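Local coordinates for protein chloramphenicol acetyltransferase (Bacteroides thetaiotaomicron, PDB 2I9D) that probably transfers an acetyl group to a hydroxyl of chloramphenicol, as a trimeric member of the chloramphenicol acetyltransferase family, at residues H55-V60 against I147-T152; Y83-M88 against F105-D110; F100-F105 against A133-E138; I191-H196 against S206-K211. One frame throughout, in Å; residues are numbered along the deposited sequence.

Contact 1 of 4, residues H55-V60 against I147-T152; sequences HYLYAV and ILLSAT
Leu149 is the largest bump that strand 147-151 offers to the helix, and it lodges among Leu57, Val60 and Tyr56. Its two methyl branches divide the work. Leu149 CD1 lies against the isopropyl fork of Val60, 3.9 Å from Val60 CG2 and hardly farther from CG1, while Leu149 CD2 turns to Leu57 and meets Leu57 CD1 at 4.0 Å; the two leucine side chains run past each other in opposite senses. The same CD2 methyl also sits at the edge of the Tyr56 ring, close to its plane and nearest to CE1. Two residues earlier on the strand, Ile147 reaches the far end of the helical surface, where Ile147 CD1 touches Val60 CG1 at 3.7 Å, the two chains passing at a slant. Helix 52-66 packs here against one face of the central mixed sheet, nearly antiparallel to strand 146-151 (151° between the segment axes, which approach to 10.2 Å), in the layered helix-on-sheet architecture of the CoA-dependent acyltransferases. At the other end of the contact Ala151 supplies only a methyl, and Tyr56 reaches over to it, Tyr56 OH lying 3.5 Å from Ala151 CB. A chi1 of 67° turns the ring from the helix so that its hydroxyl end comes to Ala151. Met88 of the adjoining strand packs on both Leu57 and Leu149, and Ala177 touches Leu149 from the neighbouring strand 174-183.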
# COMPACT_ATOMS: atom_id res chain seq x y z
N HIS A 55 -6.57 -22.04 -9.79
CA HIS A 55 -7.88 -21.45 -10.06
C HIS A 55 -7.87 -19.92 -9.99
O HIS A 55 -8.39 -19.27 -10.88
CB HIS A 55 -8.96 -22.01 -9.12
CG HIS A 55 -9.54 -23.31 -9.58
ND1 HIS A 55 -10.84 -23.43 -10.05
CD2 HIS A 55 -9.01 -24.56 -9.63
CE1 HIS A 55 -11.08 -24.69 -10.37
NE2 HIS A 55 -9.98 -25.39 -10.13
N TYR A 56 -7.28 -19.33 -8.95
CA TYR A 56 -7.20 -17.87 -8.89
C TYR A 56 -6.11 -17.29 -9.78
O TYR A 56 -6.25 -16.17 -10.26
CB TYR A 56 -7.20 -17.30 -7.46
CG TYR A 56 -6.01 -17.59 -6.57
CD1 TYR A 56 -4.75 -16.97 -6.79
CD2 TYR A 56 -6.15 -18.41 -5.46
CE1 TYR A 56 -3.66 -17.21 -5.93
CE2 TYR A 56 -5.07 -18.65 -4.59
CZ TYR A 56 -3.85 -18.04 -4.83
OH TYR A 56 -2.81 -18.30 -3.97
N LEU A 57 -5.06 -18.08 -10.04
CA LEU A 57 -4.02 -17.66 -10.97
C LEU A 57 -4.63 -17.49 -12.36
O LEU A 57 -4.37 -16.48 -13.06
CB LEU A 57 -2.85 -18.66 -10.98
CG LEU A 57 -1.54 -18.16 -11.60
CD1 LEU A 57 -0.90 -17.12 -10.68
CD2 LEU A 57 -0.52 -19.32 -11.85
N TYR A 58 -5.45 -18.45 -12.75
CA TYR A 58 -6.16 -18.36 -14.01
C TYR A 58 -7.09 -17.15 -14.07
O TYR A 58 -7.09 -16.40 -15.07
CB TYR A 58 -6.96 -19.65 -14.29
CG TYR A 58 -7.73 -19.56 -15.58
CD1 TYR A 58 -7.07 -19.57 -16.79
CD2 TYR A 58 -9.11 -19.39 -15.58
CE1 TYR A 58 -7.75 -19.47 -17.99
CE2 TYR A 58 -9.82 -19.29 -16.79
CZ TYR A 58 -9.11 -19.32 -17.99
OH TYR A 58 -9.76 -19.23 -19.21
N ALA A 59 -7.90 -16.98 -13.02
CA ALA A 59 -8.85 -15.86 -12.92
C ALA A 59 -8.16 -14.53 -13.16
O ALA A 59 -8.65 -13.69 -13.92
CB ALA A 59 -9.55 -15.87 -11.56
N VAL A 60 -7.01 -14.35 -12.51
CA VAL A 60 -6.25 -13.11 -12.62
C VAL A 60 -5.68 -12.95 -14.04
O VAL A 60 -5.77 -11.87 -14.64
CB VAL A 60 -5.13 -13.04 -11.53
CG1 VAL A 60 -4.05 -11.99 -11.89
CG2 VAL A 60 -5.72 -12.76 -10.17
N ILE A 147 2.31 -10.74 -16.73
CA ILE A 147 2.05 -10.19 -15.39
C ILE A 147 2.71 -11.16 -14.43
O ILE A 147 3.15 -12.23 -14.87
CB ILE A 147 0.54 -9.96 -15.07
CG1 ILE A 147 -0.27 -11.27 -15.19
CG2 ILE A 147 -0.01 -8.89 -15.99
CD1 ILE A 147 -1.73 -11.17 -14.61
N LEU A 148 2.85 -10.77 -13.17
CA LEU A 148 3.53 -11.62 -12.18
C LEU A 148 2.73 -11.60 -10.91
O LEU A 148 2.35 -10.52 -10.44
CB LEU A 148 4.99 -11.17 -11.91
CG LEU A 148 5.74 -11.98 -10.82
CD1 LEU A 148 7.24 -12.05 -11.11
CD2 LEU A 148 5.46 -11.42 -9.39
N LEU A 149 2.47 -12.78 -10.37
CA LEU A 149 1.67 -12.87 -9.17
C LEU A 149 2.42 -13.70 -8.16
O LEU A 149 2.91 -14.79 -8.46
CB LEU A 149 0.25 -13.41 -9.44
CG LEU A 149 -0.68 -13.48 -8.21
CD1 LEU A 149 -2.13 -13.26 -8.61
CD2 LEU A 149 -0.53 -14.84 -7.47
N SER A 150 2.51 -13.15 -6.96
CA SER A 150 3.18 -13.82 -5.85
C SER A 150 2.13 -14.20 -4.78
O SER A 150 1.39 -13.34 -4.32
CB SER A 150 4.27 -12.89 -5.30
OG SER A 150 4.69 -13.38 -4.05
N ALA A 151 2.04 -15.49 -4.41
CA ALA A 151 1.06 -15.95 -3.42
C ALA A 151 1.61 -15.97 -2.01
O ALA A 151 2.73 -16.42 -1.79
CB ALA A 151 0.52 -17.34 -3.77
N THR A 152 0.81 -15.49 -1.05
CA THR A 152 1.14 -15.71 0.34
C THR A 152 -0.10 -16.28 0.98
O THR A 152 -0.87 -15.54 1.62
CB THR A 152 1.70 -14.43 1.11
OG1 THR A 152 0.67 -13.45 1.23
CG2 THR A 152 2.79 -13.83 0.34

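Contact 2 of 4, residues Y83-M88 against F105-D110; sequences YDTIDM and FPYHND
Met88 and Phe105 face each other as an antiparallel hydrogen-bonded pair, their side chains on the same side of the sheet and slanted across one another. Met88 CB and Phe105 CB are 4.1 Å apart. Further out, Met88, a selenomethionine, brings CG to Phe105 CD2. From there the two diverge: the methionine chain bends at chi2 and chi3 toward Leu57 of helix 52-66, whereas the Phe105 ring heads for Ile121 of helix 111-124. Two nearly straight backbone bonds close the pair, Met88 N to Phe105 O at 2.9 Å and Phe105 N to Met88 O at 2.7 Å.

Beyond Phe105 the chain leaves the strand, and a side chain takes over the pairing. Asp87 has CG beside its own backbone N (chi1 -63°), which carries OD1 across Pro106 to the amide of Tyr107. That bond, Tyr107 N to Asp87 OD1, measures 2.7 Å with an N-H...O angle of 170°, yet the donor stands 37° out of the carboxylate plane. Pro106 CA lies over the same face of the carboxylate as the Tyr107 amide, 3.3 Å from Asp87 OD1. Tyr107 sets its CB against Ile86 O and turns its ring edge to the Thr85 CG2 methyl, while its ring continues onto Leu61, Arg62 and Asn65 of helix 52-66.

The other carboxylate oxygen, OD2, forms a salt bridge with Arg104. Asp87 thus ties both the backbone of the departing loop and a strand side chain to one carboxylate, and the nearby positive charge would be expected to stabilise its ionised form.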
# COMPACT_ATOMS: atom_id res chain seq x y z
N TYR A 83 0.44 -5.90 -26.29
CA TYR A 83 0.66 -7.34 -26.57
C TYR A 83 -0.66 -8.06 -26.90
O TYR A 83 -1.68 -7.78 -26.28
CB TYR A 83 1.38 -8.04 -25.39
CG TYR A 83 2.87 -7.74 -25.31
CD1 TYR A 83 3.82 -8.61 -25.85
CD2 TYR A 83 3.32 -6.57 -24.71
CE1 TYR A 83 5.22 -8.31 -25.77
CE2 TYR A 83 4.68 -6.26 -24.64
CZ TYR A 83 5.63 -7.12 -25.16
OH TYR A 83 6.97 -6.77 -25.07
N ASP A 84 -0.64 -8.99 -27.86
CA ASP A 84 -1.84 -9.76 -28.19
C ASP A 84 -2.25 -10.54 -26.96
O ASP A 84 -3.42 -10.62 -26.63
CB ASP A 84 -1.57 -10.79 -29.31
CG ASP A 84 -1.34 -10.16 -30.71
OD1 ASP A 84 -1.20 -8.91 -30.85
OD2 ASP A 84 -1.29 -10.96 -31.69
N THR A 85 -1.26 -11.15 -26.31
CA THR A 85 -1.50 -12.11 -25.24
C THR A 85 -0.52 -11.87 -24.07
O THR A 85 0.65 -11.49 -24.28
CB THR A 85 -1.40 -13.57 -25.80
OG1 THR A 85 -2.51 -13.80 -26.67
CG2 THR A 85 -1.44 -14.61 -24.71
N ILE A 86 -1.03 -12.09 -22.86
CA ILE A 86 -0.29 -11.91 -21.62
C ILE A 86 -0.17 -13.26 -20.92
O ILE A 86 -1.17 -13.96 -20.72
CB ILE A 86 -1.02 -10.87 -20.70
CG1 ILE A 86 -1.14 -9.52 -21.41
CG2 ILE A 86 -0.33 -10.72 -19.33
CD1 ILE A 86 0.19 -8.93 -21.92
N ASP A 87 1.05 -13.64 -20.59
CA ASP A 87 1.29 -14.83 -19.80
C ASP A 87 1.65 -14.50 -18.35
O ASP A 87 1.76 -13.32 -17.97
CB ASP A 87 2.36 -15.71 -20.44
CG ASP A 87 1.95 -16.23 -21.81
OD1 ASP A 87 0.76 -16.59 -22.02
OD2 ASP A 87 2.83 -16.30 -22.68
N MSE A 88 1.79 -15.55 -17.55
CA MSE A 88 1.98 -15.41 -16.12
C MSE A 88 3.39 -15.81 -15.70
O MSE A 88 3.88 -16.86 -16.09
CB MSE A 88 0.96 -16.30 -15.36
CG MSE A 88 1.15 -16.36 -13.84
SE MSE A 88 0.82 -14.60 -12.93
CE MSE A 88 -1.17 -14.52 -13.09
N PHE A 105 3.89 -19.37 -16.98
CA PHE A 105 2.70 -20.16 -17.29
C PHE A 105 2.01 -19.51 -18.48
O PHE A 105 1.65 -18.33 -18.42
CB PHE A 105 1.72 -20.24 -16.09
CG PHE A 105 2.33 -20.83 -14.85
CD1 PHE A 105 2.22 -22.21 -14.59
CD2 PHE A 105 3.05 -20.02 -13.95
CE1 PHE A 105 2.80 -22.78 -13.44
CE2 PHE A 105 3.63 -20.58 -12.81
CZ PHE A 105 3.50 -21.95 -12.54
N PRO A 106 1.84 -20.26 -19.58
CA PRO A 106 1.14 -19.66 -20.74
C PRO A 106 -0.35 -19.53 -20.48
O PRO A 106 -0.96 -20.41 -19.86
CB PRO A 106 1.42 -20.66 -21.88
CG PRO A 106 1.59 -22.01 -21.16
CD PRO A 106 2.30 -21.64 -19.84
N TYR A 107 -0.94 -18.44 -20.95
CA TYR A 107 -2.38 -18.33 -20.95
C TYR A 107 -3.07 -19.25 -22.00
O TYR A 107 -2.63 -19.36 -23.15
CB TYR A 107 -2.80 -16.88 -21.15
CG TYR A 107 -4.29 -16.66 -21.17
CD1 TYR A 107 -5.09 -16.96 -20.06
CD2 TYR A 107 -4.91 -16.14 -22.30
CE1 TYR A 107 -6.45 -16.75 -20.08
CE2 TYR A 107 -6.28 -15.92 -22.33
CZ TYR A 107 -7.04 -16.23 -21.24
OH TYR A 107 -8.39 -16.02 -21.31
N HIS A 108 -4.14 -19.92 -21.59
CA HIS A 108 -5.05 -20.61 -22.51
C HIS A 108 -6.46 -20.17 -22.15
O HIS A 108 -6.80 -20.10 -20.96
CB HIS A 108 -4.93 -22.14 -22.37
CG HIS A 108 -3.56 -22.67 -22.66
ND1 HIS A 108 -3.00 -22.63 -23.92
CD2 HIS A 108 -2.65 -23.27 -21.86
CE1 HIS A 108 -1.79 -23.16 -23.88
NE2 HIS A 108 -1.55 -23.56 -22.64
N ASN A 109 -7.28 -19.87 -23.17
CA ASN A 109 -8.67 -19.43 -22.93
C ASN A 109 -9.58 -20.52 -22.34
O ASN A 109 -10.64 -20.23 -21.75
CB ASN A 109 -9.27 -18.78 -24.18
CG ASN A 109 -10.63 -18.09 -23.92
OD1 ASN A 109 -11.11 -17.99 -22.78
ND2 ASN A 109 -11.25 -17.59 -25.01
N ASP A 110 -9.15 -21.77 -22.45
CA ASP A 110 -9.86 -22.89 -21.86
C ASP A 110 -9.20 -23.30 -20.53
O ASP A 110 -8.03 -23.71 -20.51
CB ASP A 110 -9.89 -24.07 -22.86
CG ASP A 110 -10.25 -25.39 -22.21
OD1 ASP A 110 -11.29 -25.46 -21.51
OD2 ASP A 110 -9.49 -26.37 -22.39

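Contact 3 of 4, residues F100-F105 against A133-E138; sequences FFTTRF and AAENEE
Arg104 and Glu138 form the salt bridge that joins strand 100-105 to helix 133-141. A single nitrogen, Arg104 NH1, faces both carboxylate oxygens, 3.1 Å from Glu138 OE1 and 3.2 Å from Glu138 OE2. The hydrogen bond from Arg104 NH1 to Glu138 OE2 is nearly straight, with OE2 in the guanidinium plane, but it meets OE2 from above the carboxylate, 49° out of that plane. The two flat groups are 57° apart, so this is not the coplanar two-nitrogen fork. The arginine reaches across in extended form from CG to NE, whereas Glu138 bends at chi2 and approaches at about a right angle. Asp87 and Asp143 also form salt bridges with this guanidinium, which therefore serves as the positive centre for three carboxylates.

Water links the other end. One water lies between Thr102 O and Ala134 N, its oxygen accepting from Ala134 N at 2.8 Å, and so joins the strand to the first turn of the helix. The oxygen of a second water donates to Thr102 OG1 (2.7 Å) and to Glu135 OE2 (2.8 Å); OG1 also bonds to Pro131 O, and the other oxygen of Glu135 to Tyr172.

Between these polar groups the packing is close. The Ala134 methyl sits beside the Thr102 carbonyl, and Thr102 CG2 is 4.0 Å from Ala134 CB and 4.1 Å from Glu135 CG. Glu135 also packs against Phe21 of the second subunit. The arrangement is that of a short helix packed at 44° against the outermost strand of this chain's mixed sheet, within a chloramphenicol acetyltransferase fold.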
# COMPACT_ATOMS: atom_id res chain seq x y z
N PHE A 100 11.88 -20.03 -3.38
CA PHE A 100 10.94 -20.18 -4.47
C PHE A 100 11.73 -20.18 -5.76
O PHE A 100 12.88 -19.75 -5.79
CB PHE A 100 9.94 -19.01 -4.47
CG PHE A 100 10.60 -17.67 -4.57
CD1 PHE A 100 10.91 -17.12 -5.81
CD2 PHE A 100 10.93 -16.96 -3.41
CE1 PHE A 100 11.51 -15.87 -5.90
CE2 PHE A 100 11.56 -15.72 -3.51
CZ PHE A 100 11.84 -15.18 -4.74
N PHE A 101 11.10 -20.66 -6.82
CA PHE A 101 11.66 -20.49 -8.13
C PHE A 101 10.58 -19.87 -9.02
O PHE A 101 9.47 -20.41 -9.14
CB PHE A 101 12.18 -21.86 -8.65
CG PHE A 101 12.71 -21.82 -10.05
CD1 PHE A 101 14.00 -21.33 -10.31
CD2 PHE A 101 11.92 -22.28 -11.12
CE1 PHE A 101 14.49 -21.28 -11.63
CE2 PHE A 101 12.42 -22.26 -12.44
CZ PHE A 101 13.71 -21.74 -12.69
N THR A 102 10.90 -18.72 -9.62
CA THR A 102 9.96 -18.07 -10.54
C THR A 102 9.92 -18.77 -11.89
O THR A 102 10.97 -19.09 -12.48
CB THR A 102 10.31 -16.59 -10.74
OG1 THR A 102 10.38 -15.95 -9.47
CG2 THR A 102 9.28 -15.87 -11.62
N THR A 103 8.71 -18.99 -12.39
CA THR A 103 8.52 -19.63 -13.70
C THR A 103 7.31 -19.10 -14.47
O THR A 103 6.45 -18.43 -13.90
CB THR A 103 8.51 -21.19 -13.56
OG1 THR A 103 8.81 -21.79 -14.83
CG2 THR A 103 7.17 -21.70 -13.00
N ARG A 104 7.28 -19.41 -15.76
CA ARG A 104 6.28 -18.89 -16.70
C ARG A 104 5.13 -19.88 -16.97
O ARG A 104 5.36 -21.07 -17.17
CB ARG A 104 6.94 -18.50 -18.02
CG ARG A 104 6.02 -17.77 -19.02
CD ARG A 104 6.81 -17.23 -20.24
NE ARG A 104 5.91 -16.67 -21.25
CZ ARG A 104 6.18 -15.63 -22.04
NH1 ARG A 104 7.34 -14.98 -21.97
NH2 ARG A 104 5.27 -15.21 -22.90
N PHE A 105 3.89 -19.37 -16.98
CA PHE A 105 2.70 -20.16 -17.29
C PHE A 105 2.01 -19.51 -18.48
O PHE A 105 1.65 -18.33 -18.42
CB PHE A 105 1.72 -20.24 -16.09
CG PHE A 105 2.33 -20.83 -14.85
CD1 PHE A 105 2.22 -22.21 -14.59
CD2 PHE A 105 3.05 -20.02 -13.95
CE1 PHE A 105 2.80 -22.78 -13.44
CE2 PHE A 105 3.63 -20.58 -12.81
CZ PHE A 105 3.50 -21.95 -12.54
N ALA A 133 15.92 -15.98 -12.21
CA ALA A 133 16.32 -16.36 -13.57
C ALA A 133 15.21 -16.09 -14.57
O ALA A 133 15.45 -15.46 -15.59
CB ALA A 133 16.79 -17.83 -13.63
N ALA A 134 13.98 -16.55 -14.28
CA ALA A 134 12.85 -16.38 -15.21
C ALA A 134 12.55 -14.92 -15.54
O ALA A 134 12.29 -14.57 -16.70
CB ALA A 134 11.59 -17.07 -14.67
N GLU A 135 12.59 -14.06 -14.53
CA GLU A 135 12.39 -12.63 -14.79
C GLU A 135 13.54 -12.02 -15.60
O GLU A 135 13.31 -11.18 -16.46
CB GLU A 135 12.20 -11.85 -13.47
CG GLU A 135 10.98 -12.29 -12.65
CD GLU A 135 10.49 -11.18 -11.74
OE1 GLU A 135 10.13 -10.09 -12.26
OE2 GLU A 135 10.47 -11.40 -10.50
N ASN A 136 14.78 -12.40 -15.31
CA ASN A 136 15.90 -11.78 -16.01
C ASN A 136 15.99 -12.27 -17.46
O ASN A 136 16.45 -11.55 -18.34
CB ASN A 136 17.22 -11.91 -15.23
CG ASN A 136 17.32 -10.89 -14.09
OD1 ASN A 136 16.44 -10.05 -13.90
ND2 ASN A 136 18.39 -10.96 -13.33
N GLU A 137 15.50 -13.48 -17.68
CA GLU A 137 15.33 -14.04 -19.01
C GLU A 137 14.32 -13.24 -19.84
O GLU A 137 14.60 -12.87 -20.98
CB GLU A 137 14.94 -15.50 -18.92
CG GLU A 137 14.69 -16.12 -20.29
CD GLU A 137 14.47 -17.60 -20.21
OE1 GLU A 137 13.34 -18.01 -19.87
OE2 GLU A 137 15.42 -18.35 -20.50
N GLU A 138 13.16 -12.93 -19.26
CA GLU A 138 12.16 -12.14 -19.98
C GLU A 138 12.65 -10.72 -20.28
O GLU A 138 12.40 -10.19 -21.37
CB GLU A 138 10.81 -12.13 -19.25
CG GLU A 138 10.32 -13.52 -18.91
CD GLU A 138 10.04 -14.39 -20.14
OE1 GLU A 138 10.14 -13.88 -21.28
OE2 GLU A 138 9.71 -15.59 -19.98
O HOH W 1 13.39 -18.00 -11.90
O HOH W 2 9.47 -13.42 -8.91

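Contact 4 of 4, residues I191-H196 against S206-K211; sequences IAMTIH and SLFYKK
Strand 191-196 and helix 206-211 run in nearly opposite directions, at 147°, with their axes 11.4 Å apart at closest, a gap bridged by long side chains. Tyr209 spans it from the helix and ends in a hydrogen bond: Tyr209 OH donates to Ile191 O over 2.7 Å. The hydroxyl approaches from 43° above the carbonyl plane, while the carbonyl oxygen itself lies at the edge of the phenol ring. Alongside, Tyr209 CE2 packs against Ile191 CB at 4.1 Å, so the ring is held both by its hydroxyl and by its flank.

Met193, a selenomethionine, comes from the strand to meet both aromatic side chains. With CG between the backbone N and the carbonyl carbon (chi1 66°), its chain passes the Tyr209 hydroxyl and then bends at chi3 to lay its terminal methyl over one face of Phe208. This CH-pi contact places Met193 CE 4.1 Å from the centroid of the Phe208 ring. The selenium approaches the same ring obliquely, Met193 SE lying 3.7 Å from Phe208 CD2, and makes a longer oblique contact with Tyr209, so one Met-aromatic group spans two rings. Phe208, whose CB is directed toward the strand, also stacks its ring on Phe70.

Around this buried cluster, Leu175 of strand 174-183 touches Ile191, Met193 and Phe208, while Ile32 of strand 29-37 borders Met193. Leu205 and Val212 of helix 202-216 flank the contact, and Leu155 of the third subunit packs on Tyr209, bringing the helix up to a subunit interface.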
# COMPACT_ATOMS: atom_id res chain seq x y z
N ILE A 191 -6.19 -9.26 -3.02
CA ILE A 191 -5.33 -9.18 -4.19
C ILE A 191 -4.86 -7.75 -4.34
O ILE A 191 -5.67 -6.83 -4.45
CB ILE A 191 -5.99 -9.74 -5.48
CG1 ILE A 191 -6.47 -11.20 -5.26
CG2 ILE A 191 -5.04 -9.61 -6.70
CD1 ILE A 191 -7.25 -11.81 -6.40
N ALA A 192 -3.54 -7.58 -4.30
CA ALA A 192 -2.86 -6.31 -4.46
C ALA A 192 -2.27 -6.27 -5.87
O ALA A 192 -1.97 -7.33 -6.47
CB ALA A 192 -1.77 -6.19 -3.41
N MSE A 193 -2.11 -5.07 -6.41
CA MSE A 193 -1.43 -4.91 -7.68
C MSE A 193 -0.82 -3.53 -7.87
O MSE A 193 -1.28 -2.55 -7.30
CB MSE A 193 -2.36 -5.27 -8.85
CG MSE A 193 -3.55 -4.35 -9.03
SE MSE A 193 -4.85 -4.97 -10.42
CE MSE A 193 -3.58 -5.63 -11.81
N THR A 194 0.23 -3.49 -8.68
CA THR A 194 0.94 -2.27 -9.03
C THR A 194 0.94 -2.10 -10.55
O THR A 194 1.41 -2.96 -11.28
CB THR A 194 2.35 -2.29 -8.42
OG1 THR A 194 2.21 -2.29 -7.02
CG2 THR A 194 3.19 -1.06 -8.83
N ILE A 195 0.36 -1.01 -11.01
CA ILE A 195 0.21 -0.79 -12.44
C ILE A 195 0.77 0.58 -12.81
O ILE A 195 1.11 1.36 -11.93
CB ILE A 195 -1.30 -1.04 -12.96
CG1 ILE A 195 -2.36 -0.29 -12.12
CG2 ILE A 195 -1.62 -2.56 -12.98
CD1 ILE A 195 -2.26 1.25 -12.13
N HIS A 196 0.93 0.85 -14.11
CA HIS A 196 1.37 2.16 -14.57
C HIS A 196 0.11 3.00 -14.79
O HIS A 196 -0.74 2.60 -15.56
CB HIS A 196 2.15 2.02 -15.88
CG HIS A 196 2.91 3.25 -16.27
ND1 HIS A 196 2.28 4.41 -16.65
CD2 HIS A 196 4.24 3.47 -16.39
CE1 HIS A 196 3.19 5.32 -16.94
NE2 HIS A 196 4.39 4.77 -16.82
N SER A 206 -11.51 -1.27 -11.40
CA SER A 206 -12.87 -1.70 -11.05
C SER A 206 -13.31 -2.92 -11.88
O SER A 206 -13.73 -3.93 -11.32
CB SER A 206 -13.83 -0.54 -11.29
OG SER A 206 -14.88 -0.55 -10.37
N LEU A 207 -13.16 -2.82 -13.21
CA LEU A 207 -13.49 -3.94 -14.12
C LEU A 207 -12.61 -5.14 -13.93
O LEU A 207 -13.09 -6.28 -14.05
CB LEU A 207 -13.34 -3.53 -15.59
CG LEU A 207 -13.96 -2.29 -16.20
CD1 LEU A 207 -13.70 -2.32 -17.72
CD2 LEU A 207 -15.47 -2.18 -15.89
N PHE A 208 -11.31 -4.92 -13.69
CA PHE A 208 -10.40 -6.05 -13.36
C PHE A 208 -10.89 -6.87 -12.17
O PHE A 208 -11.09 -8.08 -12.28
CB PHE A 208 -8.97 -5.56 -13.12
CG PHE A 208 -8.00 -6.66 -12.84
CD1 PHE A 208 -7.34 -7.30 -13.89
CD2 PHE A 208 -7.71 -7.03 -11.54
CE1 PHE A 208 -6.42 -8.31 -13.65
CE2 PHE A 208 -6.80 -8.05 -11.27
CZ PHE A 208 -6.16 -8.70 -12.34
N TYR A 209 -11.09 -6.22 -11.03
CA TYR A 209 -11.55 -6.90 -9.83
C TYR A 209 -12.95 -7.54 -9.96
O TYR A 209 -13.17 -8.67 -9.50
CB TYR A 209 -11.50 -5.94 -8.63
CG TYR A 209 -10.10 -5.73 -8.07
CD1 TYR A 209 -9.41 -4.53 -8.28
CD2 TYR A 209 -9.46 -6.74 -7.34
CE1 TYR A 209 -8.14 -4.34 -7.76
CE2 TYR A 209 -8.17 -6.55 -6.82
CZ TYR A 209 -7.52 -5.35 -7.04
OH TYR A 209 -6.27 -5.16 -6.52
N LYS A 210 -13.89 -6.81 -10.59
CA LYS A 210 -15.21 -7.36 -10.92
C LYS A 210 -15.02 -8.66 -11.70
O LYS A 210 -15.55 -9.70 -11.32
CB LYS A 210 -16.04 -6.34 -11.72
CG LYS A 210 -17.44 -6.81 -12.09
CD LYS A 210 -18.33 -6.93 -10.84
CE LYS A 210 -19.75 -7.50 -11.16
NZ LYS A 210 -20.54 -7.73 -9.88
N LYS A 211 -14.20 -8.59 -12.75
CA LYS A 211 -13.91 -9.75 -13.60
C LYS A 211 -13.26 -10.94 -12.86
O LYS A 211 -13.72 -12.07 -13.00
CB LYS A 211 -13.05 -9.28 -14.77
CG LYS A 211 -13.11 -10.18 -16.00
CD LYS A 211 -12.37 -9.54 -17.18
CE LYS A 211 -13.28 -8.66 -18.05
NZ LYS A 211 -14.14 -9.50 -18.92

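Overall arrangement
All four contacts reach the same mixed sheet, six-stranded within this chain. Contacts 1 and 4 place helices 52-66 and 202-216 on it; the centres of these two contacts are about 12 Å apart, and they touch where Val60 meets Phe208 and Ile191. Contact 2 pairs strands 87-93 and 100-105 at the sheet's margin, and contact 3 adds helix 133-141; the two share Phe105 and are joined by the salt bridge between Asp87 and Arg104. Along the chain contacts 2 and 3 interlock inside the loop closed by contact 1, and contact 4 follows. Contacts 3 and 4, about 22 Å apart between centres, lie on opposite sides of the chain's centre. Just past strand 191-196 comes His197, the predicted proton acceptor.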